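Local coordinates for protein phosphoribosylformylglycinamidine synthase 2 (PDB 3VIU) that belongs to the AIR synthase-related (PurM-like) family, carries the family's N- and C-terminal domains twice in one chain, and holds adenosine-5'-diphosphate and a magnesium ion, at residues Lys446-Pro451 against Ala467-Asn472; Leu460-Ala465 against Ala506-Ala511; His619-Gly624 against Pro658-Phe663. One frame throughout, in Å; residues are numbered along the deposited sequence.

Contact 1 (Lys446-Pro451 against Ala467-Asn472); sequences KVDQNP and AEACRN. With MG (magnesium ion), chain D.
Glu-468, the first residue of Ala467-Asn472 to meet strand end Lys446-Pro451, lays its carboxylate against that of Asp-448. The two planes are only 9° apart and stacked, with Glu-468 CD 3.6 Å from Asp-448 OD2, while the side chains as a whole cross at about a right angle. Such a pairing of like charges is probably eased: a magnesium-bound water donates to Glu-468 OE1 (2.8 Å), and an amide serves the aspartate. One residue on, Ala-469 offers small bulk rather than polarity. Its CA lies 3.3 Å from Asp-448 OD1, consistent with the close approach of strand and helix axes, 7.3 Å. Asn-472 completes the contact a turn after Glu-468. Its CG is anti to the carbonyl carbon, beside the backbone N (chi1 -76°), which brings the amide to the strand with its two ends employed differently. ND2 donates to Asp-448 OD1 at 2.8 Å, a bent bond arriving on the syn side but 31° out of the carboxylate plane; OD1 binds magnesium at 2.6 Å. This is consistent with Asp-448 acting as a second-shell residue that, together with the metal bond, settles which end of the amide faces the metal. The aliphatic chain of Lys-446 passes at a slant over Asn-472, its CG 3.8 Å from Asn-472 CB and its CE 3.7 Å from Asn-472 ND2. Asp-430 and Asp-620 also bind the metal. Within the PurM-like N-terminal domain, helix 458-475 packs here on strand 441-448, which pairs with strand 538-548; Ala-469 also touches Val-543 of that strand, and helix 596-611 flanks Arg-471.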
loop_
_atom_site.group_PDB
_atom_site.type_symbol
_atom_site.label_atom_id
_atom_site.label_comp_id
_atom_site.label_asym_id
_atom_site.label_seq_id
_atom_site.Cartn_x
_atom_site.Cartn_y
_atom_site.Cartn_z
ATOM N N LYS A 446 2.969 -5.488 -5.642
ATOM C CA LYS A 446 1.842 -6.150 -5.023
ATOM C C LYS A 446 1.675 -5.635 -3.594
ATOM O O LYS A 446 2.640 -5.212 -2.961
ATOM C CB LYS A 446 2.076 -7.662 -5.016
ATOM C CG LYS A 446 0.823 -8.507 -5.254
ATOM C CD LYS A 446 -0.102 -8.493 -4.071
ATOM C CE LYS A 446 -1.328 -9.348 -4.336
ATOM N NZ LYS A 446 -2.098 -8.826 -5.492
ATOM N N VAL A 447 0.444 -5.648 -3.101
ATOM C CA VAL A 447 0.158 -5.217 -1.740
ATOM C C VAL A 447 -0.668 -6.329 -1.102
ATOM O O VAL A 447 -1.605 -6.827 -1.722
ATOM C CB VAL A 447 -0.628 -3.887 -1.726
ATOM C CG1 VAL A 447 -1.843 -3.982 -2.623
ATOM C CG2 VAL A 447 -1.057 -3.557 -0.317
ATOM N N ASP A 448 -0.320 -6.738 0.116
ATOM C CA ASP A 448 -1.060 -7.812 0.790
ATOM C C ASP A 448 -1.202 -7.648 2.294
ATOM O O ASP A 448 -0.488 -6.878 2.926
ATOM C CB ASP A 448 -0.375 -9.176 0.604
ATOM C CG ASP A 448 -0.469 -9.719 -0.801
ATOM O OD1 ASP A 448 0.586 -9.746 -1.471
ATOM O OD2 ASP A 448 -1.579 -10.137 -1.227
ATOM N N GLN A 449 -2.135 -8.424 2.836
ATOM C CA GLN A 449 -2.415 -8.553 4.262
ATOM C C GLN A 449 -3.700 -9.355 4.398
ATOM O O GLN A 449 -4.650 -9.185 3.623
ATOM C CB GLN A 449 -2.496 -7.207 5.004
ATOM C CG GLN A 449 -3.842 -6.543 5.089
ATOM C CD GLN A 449 -4.784 -7.156 6.114
ATOM O OE1 GLN A 449 -4.438 -7.349 7.287
ATOM N NE2 GLN A 449 -5.999 -7.441 5.674
ATOM N N ASN A 450 -3.679 -10.266 5.365
ATOM C CA ASN A 450 -4.786 -11.152 5.661
ATOM C C ASN A 450 -5.346 -10.768 7.036
ATOM O O ASN A 450 -4.714 -10.996 8.059
ATOM C CB ASN A 450 -4.261 -12.593 5.647
ATOM C CG ASN A 450 -5.345 -13.625 5.918
ATOM O OD1 ASN A 450 -5.362 -14.688 5.290
ATOM N ND2 ASN A 450 -6.241 -13.331 6.861
ATOM N N PRO A 451 -6.551 -10.183 7.073
ATOM C CA PRO A 451 -7.173 -9.770 8.339
ATOM C C PRO A 451 -7.479 -10.873 9.344
ATOM O O PRO A 451 -7.434 -10.633 10.552
ATOM C CB PRO A 451 -8.428 -9.031 7.884
ATOM C CG PRO A 451 -8.770 -9.706 6.614
ATOM C CD PRO A 451 -7.430 -9.866 5.935
ATOM N N ALA A 467 5.801 -11.424 3.730
ATOM C CA ALA A 467 6.172 -12.665 3.068
ATOM C C ALA A 467 5.360 -12.835 1.779
ATOM O O ALA A 467 5.931 -12.980 0.696
ATOM C CB ALA A 467 5.935 -13.851 4.008
ATOM N N GLU A 468 4.034 -12.786 1.895
ATOM C CA GLU A 468 3.152 -12.946 0.745
ATOM C C GLU A 468 3.464 -11.942 -0.364
ATOM O O GLU A 468 3.617 -12.322 -1.524
ATOM C CB GLU A 468 1.683 -12.804 1.161
ATOM C CG GLU A 468 0.708 -13.174 0.038
ATOM C CD GLU A 468 -0.756 -13.166 0.472
ATOM O OE1 GLU A 468 -1.606 -13.699 -0.279
ATOM O OE2 GLU A 468 -1.065 -12.622 1.554
ATOM N N ALA A 469 3.558 -10.664 -0.013
ATOM C CA ALA A 469 3.853 -9.643 -1.009
ATOM C C ALA A 469 5.162 -9.971 -1.739
ATOM O O ALA A 469 5.237 -9.890 -2.967
ATOM C CB ALA A 469 3.941 -8.274 -0.345
ATOM N N CYS A 470 6.191 -10.349 -0.989
ATOM C CA CYS A 470 7.464 -10.696 -1.605
ATOM C C CYS A 470 7.333 -11.960 -2.456
ATOM O O CYS A 470 7.961 -12.067 -3.509
ATOM C CB CYS A 470 8.531 -10.906 -0.538
ATOM S SG CYS A 470 9.026 -9.394 0.275
ATOM N N ARG A 471 6.513 -12.908 -1.997
ATOM C CA ARG A 471 6.309 -14.151 -2.721
ATOM C C ARG A 471 5.631 -13.865 -4.057
ATOM O O ARG A 471 6.009 -14.422 -5.089
ATOM C CB ARG A 471 5.443 -15.122 -1.903
ATOM C CG ARG A 471 5.391 -16.546 -2.472
ATOM C CD ARG A 471 4.411 -17.418 -1.716
ATOM N NE ARG A 471 4.614 -17.318 -0.273
ATOM C CZ ARG A 471 3.676 -16.939 0.591
ATOM N NH1 ARG A 471 3.965 -16.879 1.880
ATOM N NH2 ARG A 471 2.452 -16.624 0.171
ATOM N N ASN A 472 4.635 -12.983 -4.034
ATOM C CA ASN A 472 3.908 -12.637 -5.247
ATOM C C ASN A 472 4.779 -12.009 -6.319
ATOM O O ASN A 472 4.576 -12.257 -7.514
ATOM C CB ASN A 472 2.741 -11.717 -4.921
ATOM C CG ASN A 472 1.584 -12.465 -4.304
ATOM O OD1 ASN A 472 1.172 -13.504 -4.821
ATOM N ND2 ASN A 472 1.050 -11.946 -3.199
HETATM MG MG MG D . -1.061 -14.788 -5.029
HETATM O O HOH W 1 -0.700 -15.045 -2.590
HETATM O O HOH W 2 -2.297 -17.004 -4.882
#

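Contact 2 (Leu460-Ala465 against Ala506-Ala511); sequences LGAMHA and AGLKEA
Met-463, present as selenomethionine, reaches from helix 458-475 across Gly-507 to Glu-510 and Ala-511 of helix 495-515. Its CB begins 4.0 Å from Gly-507 O. The next atom, CG, is swung to the side of its own backbone N (chi1 -80°) and is pressed to 3.1 Å from Gly-507 O, a tight approach to an oxygen already bonded within its helix by Ala-511 N. Met-463 CG also meets the methyl of Ala-511, 4.2 Å from Ala-511 CB, a turn further along the same helix. The chain then runs extended to SE. Met-463 SE sits 3.8 Å from Glu-510 CD, with both oxygens, Glu-510 OE1 and OE2, at 4.0 Å, so that the selenium lies over the flat of the group rather than at one oxygen. The extended Glu-510 chain crosses it at a slant. Beyond SE the chain bends (chi3 56°), carrying CE off this line, and Leu-596 of helix 596-611 adds to the surroundings of this side chain. Beside the methionine, Ala-462 CB fits against Gly-507 CA at 3.8 Å, where the glycine leaves the helix surface flat. The end of Leu-508 also meets Ala-462: although its CB points away, CD1 returns to 3.5 Å from Ala-462 CB. The same leucine also touches Asp-485 and Leu-487, both in the adenosine-5'-diphosphate pocket. Small residues at the crossing let the segment axes approach to 7.2 Å at 42°, in the helical layer on the PurM-like N-terminal sheet. No hydrogen bond crosses between the segments; cohesion rests on close-fitting apolar surfaces, with the one carboxylate turned toward the selenium at the edge of the contact.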
loop_
_atom_site.group_PDB
_atom_site.type_symbol
_atom_site.label_atom_id
_atom_site.label_comp_id
_atom_site.label_asym_id
_atom_site.label_seq_id
_atom_site.Cartn_x
_atom_site.Cartn_y
_atom_site.Cartn_z
ATOM N N LEU A 460 2.144 -12.503 13.635
ATOM C CA LEU A 460 2.229 -13.474 12.549
ATOM C C LEU A 460 1.523 -12.921 11.304
ATOM O O LEU A 460 1.947 -13.174 10.174
ATOM C CB LEU A 460 1.625 -14.819 12.986
ATOM C CG LEU A 460 1.698 -15.998 12.010
ATOM C CD1 LEU A 460 3.137 -16.250 11.598
ATOM C CD2 LEU A 460 1.106 -17.243 12.659
ATOM N N GLY A 461 0.465 -12.140 11.517
ATOM C CA GLY A 461 -0.249 -11.542 10.400
ATOM C C GLY A 461 0.647 -10.589 9.610
ATOM O O GLY A 461 0.667 -10.606 8.377
ATOM N N ALA A 462 1.397 -9.758 10.330
ATOM C CA ALA A 462 2.308 -8.802 9.707
ATOM C C ALA A 462 3.392 -9.542 8.929
ATOM O O ALA A 462 3.722 -9.167 7.806
ATOM C CB ALA A 462 2.938 -7.916 10.770
HETATM N N MSE A 463 3.937 -10.597 9.533
HETATM C CA MSE A 463 4.975 -11.402 8.890
HETATM C C MSE A 463 4.447 -12.020 7.605
HETATM O O MSE A 463 5.135 -12.022 6.582
HETATM C CB MSE A 463 5.448 -12.523 9.817
HETATM C CG MSE A 463 6.451 -12.103 10.871
HETATM SE SE MSE A 463 6.763 -13.552 12.128
HETATM C CE MSE A 463 7.296 -14.928 10.876
ATOM N N HIS A 464 3.228 -12.555 7.675
ATOM C CA HIS A 464 2.593 -13.174 6.524
ATOM C C HIS A 464 2.404 -12.179 5.396
ATOM O O HIS A 464 2.593 -12.520 4.230
ATOM C CB HIS A 464 1.239 -13.768 6.915
ATOM C CG HIS A 464 1.290 -15.230 7.230
ATOM N ND1 HIS A 464 1.529 -16.190 6.268
ATOM C CD2 HIS A 464 1.152 -15.896 8.403
ATOM C CE1 HIS A 464 1.536 -17.385 6.834
ATOM N NE2 HIS A 464 1.310 -17.235 8.128
ATOM N N ALA A 465 2.044 -10.945 5.745
ATOM C CA ALA A 465 1.828 -9.888 4.755
ATOM C C ALA A 465 3.077 -9.576 3.936
ATOM O O ALA A 465 3.023 -9.559 2.704
ATOM C CB ALA A 465 1.315 -8.618 5.440
ATOM N N ALA A 506 6.671 -5.491 15.146
ATOM C CA ALA A 506 7.658 -6.539 15.385
ATOM C C ALA A 506 7.540 -7.588 14.278
ATOM O O ALA A 506 8.537 -8.170 13.853
ATOM C CB ALA A 506 7.437 -7.187 16.758
ATOM N N GLY A 507 6.320 -7.823 13.812
ATOM C CA GLY A 507 6.116 -8.788 12.751
ATOM C C GLY A 507 6.866 -8.410 11.483
ATOM O O GLY A 507 7.554 -9.240 10.894
ATOM N N LEU A 508 6.725 -7.156 11.061
ATOM C CA LEU A 508 7.401 -6.653 9.867
ATOM C C LEU A 508 8.922 -6.751 10.005
ATOM O O LEU A 508 9.617 -7.219 9.101
ATOM C CB LEU A 508 6.992 -5.201 9.625
ATOM C CG LEU A 508 5.850 -4.903 8.638
ATOM C CD1 LEU A 508 4.920 -6.094 8.487
ATOM C CD2 LEU A 508 5.096 -3.674 9.112
ATOM N N LYS A 509 9.429 -6.310 11.148
ATOM C CA LYS A 509 10.853 -6.345 11.424
ATOM C C LYS A 509 11.395 -7.748 11.186
ATOM O O LYS A 509 12.366 -7.949 10.448
ATOM C CB LYS A 509 11.099 -5.940 12.877
ATOM C CG LYS A 509 12.516 -6.166 13.372
ATOM C CD LYS A 509 12.569 -6.073 14.888
ATOM C CE LYS A 509 13.997 -6.211 15.415
ATOM N NZ LYS A 509 14.687 -7.464 14.973
ATOM N N GLU A 510 10.742 -8.719 11.811
ATOM C CA GLU A 510 11.154 -10.107 11.710
ATOM C C GLU A 510 11.120 -10.653 10.287
ATOM O O GLU A 510 12.044 -11.346 9.873
ATOM C CB GLU A 510 10.292 -10.956 12.636
ATOM C CG GLU A 510 10.717 -12.400 12.737
ATOM C CD GLU A 510 10.108 -13.084 13.948
ATOM O OE1 GLU A 510 10.232 -14.324 14.053
ATOM O OE2 GLU A 510 9.513 -12.377 14.800
ATOM N N ALA A 511 10.066 -10.339 9.538
ATOM C CA ALA A 511 9.958 -10.810 8.161
ATOM C C ALA A 511 10.978 -10.076 7.296
ATOM O O ALA A 511 11.609 -10.660 6.417
ATOM C CB ALA A 511 8.553 -10.569 7.626
#

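Contact 3 (His619-Gly624 against Pro658-Phe663); sequences HDVAEG and PSRVLF. With MG (magnesium ion), chain D.
The guanidinium of Arg-660, at the antiparallel edge of the PurM-like C-terminal sheet, has Val-621 CG1 over one face, the methyl lying 3.5 Å from Arg-660 NH2, while at its edge and in its plane a water accepts from NH2. NH1 and NE are bonded elsewhere, to the carbonyls of Glu-569 and Ala-657, bonds that probably fix the turn of the group, with the methyl over its NH2 side. A second flat group, the Asp-620 carboxylate, leads away from the partner strand: OD1 binds magnesium at 2.5 Å, and OD2 accepts a hydrogen bond from a metal-bound water and forms a salt bridge with Arg-471. Its CG stands between backbone N and carbonyl carbon (chi1 72°), a rotamer that turns it to the metal. In this mixed sheet strand 618-620 is outermost, and strand 661-665 pairs on its far side with strand 563-567. His-619 and Leu-662 form a hydrogen-bonded pair, with His-619 N to Leu-662 O and Leu-662 N to His-619 O both at 2.9 Å. Asp-620 and Val-661 follow as a non-hydrogen-bonded pair, the aspartate CA making a CA-H...O contact to Arg-660 O. Beyond this pair Val-621 packs with CG2 3.9 Å from Leu-662 CG, and Val-621 N donates almost straight (173°) to Arg-660 O at 2.9 Å.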
loop_
_atom_site.group_PDB
_atom_site.type_symbol
_atom_site.label_atom_id
_atom_site.label_comp_id
_atom_site.label_asym_id
_atom_site.label_seq_id
_atom_site.Cartn_x
_atom_site.Cartn_y
_atom_site.Cartn_z
ATOM N N HIS A 619 2.288 -19.776 -9.612
ATOM C CA HIS A 619 1.206 -19.195 -8.833
ATOM C C HIS A 619 1.395 -19.702 -7.417
ATOM O O HIS A 619 1.571 -20.901 -7.221
ATOM C CB HIS A 619 -0.129 -19.690 -9.397
ATOM C CG HIS A 619 -1.325 -19.041 -8.784
ATOM N ND1 HIS A 619 -2.460 -19.747 -8.441
ATOM C CD2 HIS A 619 -1.564 -17.752 -8.447
ATOM C CE1 HIS A 619 -3.345 -18.920 -7.913
ATOM N NE2 HIS A 619 -2.827 -17.703 -7.906
ATOM N N ASP A 620 1.382 -18.817 -6.424
ATOM C CA ASP A 620 1.560 -19.310 -5.065
ATOM C C ASP A 620 0.230 -19.774 -4.491
ATOM O O ASP A 620 -0.834 -19.367 -4.962
ATOM C CB ASP A 620 2.221 -18.257 -4.165
ATOM C CG ASP A 620 1.307 -17.107 -3.820
ATOM O OD1 ASP A 620 0.652 -16.565 -4.736
ATOM O OD2 ASP A 620 1.267 -16.735 -2.627
ATOM N N VAL A 621 0.304 -20.662 -3.504
ATOM C CA VAL A 621 -0.879 -21.210 -2.862
ATOM C C VAL A 621 -1.176 -20.419 -1.590
ATOM O O VAL A 621 -0.468 -20.544 -0.592
ATOM C CB VAL A 621 -0.665 -22.696 -2.503
ATOM C CG1 VAL A 621 -1.950 -23.281 -1.929
ATOM C CG2 VAL A 621 -0.223 -23.475 -3.738
ATOM N N ALA A 622 -2.229 -19.610 -1.627
ATOM C CA ALA A 622 -2.583 -18.798 -0.478
ATOM C C ALA A 622 -3.934 -19.167 0.091
ATOM O O ALA A 622 -4.233 -20.346 0.271
ATOM C CB ALA A 622 -2.548 -17.322 -0.851
ATOM N N GLU A 623 -4.758 -18.164 0.373
ATOM C CA GLU A 623 -6.064 -18.437 0.956
ATOM C C GLU A 623 -6.895 -19.373 0.090
ATOM O O GLU A 623 -6.888 -19.264 -1.136
ATOM C CB GLU A 623 -6.822 -17.132 1.239
ATOM C CG GLU A 623 -6.413 -15.918 0.395
ATOM C CD GLU A 623 -5.140 -15.228 0.876
ATOM O OE1 GLU A 623 -5.047 -14.908 2.084
ATOM O OE2 GLU A 623 -4.240 -14.990 0.036
ATOM N N GLY A 624 -7.587 -20.311 0.740
ATOM C CA GLY A 624 -8.409 -21.265 0.017
ATOM C C GLY A 624 -7.719 -22.592 -0.263
ATOM O O GLY A 624 -8.350 -23.552 -0.703
ATOM N N PRO A 658 1.922 -21.021 4.121
ATOM C CA PRO A 658 2.778 -20.159 3.304
ATOM C C PRO A 658 3.923 -20.924 2.658
ATOM O O PRO A 658 4.066 -22.121 2.838
ATOM C CB PRO A 658 3.289 -19.151 4.316
ATOM C CG PRO A 658 3.531 -20.034 5.502
ATOM C CD PRO A 658 2.251 -20.865 5.550
ATOM N N SER A 659 4.724 -20.212 1.885
ATOM C CA SER A 659 5.885 -20.798 1.242
ATOM C C SER A 659 5.590 -21.937 0.267
ATOM O O SER A 659 6.451 -22.782 0.028
ATOM C CB SER A 659 6.865 -21.277 2.324
ATOM O OG SER A 659 7.098 -20.263 3.297
ATOM N N ARG A 660 4.387 -21.957 -0.298
ATOM C CA ARG A 660 4.014 -22.993 -1.260
ATOM C C ARG A 660 3.763 -22.391 -2.648
ATOM O O ARG A 660 2.989 -21.442 -2.793
ATOM C CB ARG A 660 2.773 -23.740 -0.770
ATOM C CG ARG A 660 2.953 -24.352 0.619
ATOM C CD ARG A 660 1.855 -25.356 0.942
ATOM N NE ARG A 660 0.544 -24.724 1.062
ATOM C CZ ARG A 660 -0.603 -25.390 1.093
ATOM N NH1 ARG A 660 -0.606 -26.712 1.009
ATOM N NH2 ARG A 660 -1.747 -24.735 1.217
ATOM N N VAL A 661 4.424 -22.949 -3.664
ATOM C CA VAL A 661 4.306 -22.458 -5.038
ATOM C C VAL A 661 4.103 -23.541 -6.099
ATOM O O VAL A 661 4.779 -24.574 -6.102
ATOM C CB VAL A 661 5.572 -21.650 -5.448
ATOM C CG1 VAL A 661 5.464 -21.201 -6.900
ATOM C CG2 VAL A 661 5.743 -20.448 -4.538
ATOM N N LEU A 662 3.178 -23.271 -7.014
ATOM C CA LEU A 662 2.876 -24.171 -8.121
ATOM C C LEU A 662 3.515 -23.616 -9.391
ATOM O O LEU A 662 3.544 -22.406 -9.592
ATOM C CB LEU A 662 1.366 -24.256 -8.339
ATOM C CG LEU A 662 0.496 -24.909 -7.265
ATOM C CD1 LEU A 662 -0.990 -24.669 -7.564
ATOM C CD2 LEU A 662 0.806 -26.390 -7.229
ATOM N N PHE A 663 4.026 -24.491 -10.247
ATOM C CA PHE A 663 4.614 -24.052 -11.511
ATOM C C PHE A 663 4.681 -25.201 -12.504
ATOM O O PHE A 663 4.608 -26.369 -12.123
ATOM C CB PHE A 663 6.004 -23.443 -11.296
ATOM C CG PHE A 663 7.082 -24.446 -11.027
ATOM C CD1 PHE A 663 7.992 -24.787 -12.019
ATOM C CD2 PHE A 663 7.196 -25.046 -9.783
ATOM C CE1 PHE A 663 9.000 -25.708 -11.777
ATOM C CE2 PHE A 663 8.196 -25.965 -9.532
ATOM C CZ PHE A 663 9.101 -26.297 -10.533
HETATM MG MG MG D . -1.061 -14.788 -5.029
HETATM O O HOH W 1 -0.700 -15.045 -2.590
HETATM O O HOH W 2 -2.297 -17.004 -4.882
HETATM O O HOH W 3 2.119 -20.121 -0.018
HETATM O O HOH W 4 -1.941 -21.730 1.489
#

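Overall arrangement
All three contacts are buried, yet their chemistry differs with their place. Contacts 1 and 2 share helix 458-475 of the PurM-like N-terminal domain: one side of this helix turns polar residues to a strand end, and another packs against a neighbouring helix by apolar fit. They touch where Ala-465 meets the backbone of Asp-448 and Gln-449. Contact 3, in the following C-terminal domain, is instead held by backbone hydrogen bonds at a sheet edge. Magnesium joins contacts 1 and 3, which share two of its waters between the N- and C-terminal domains. Contact 2 stands apart from the metal, meeting contact 3 where His-464 packs on Pro-658.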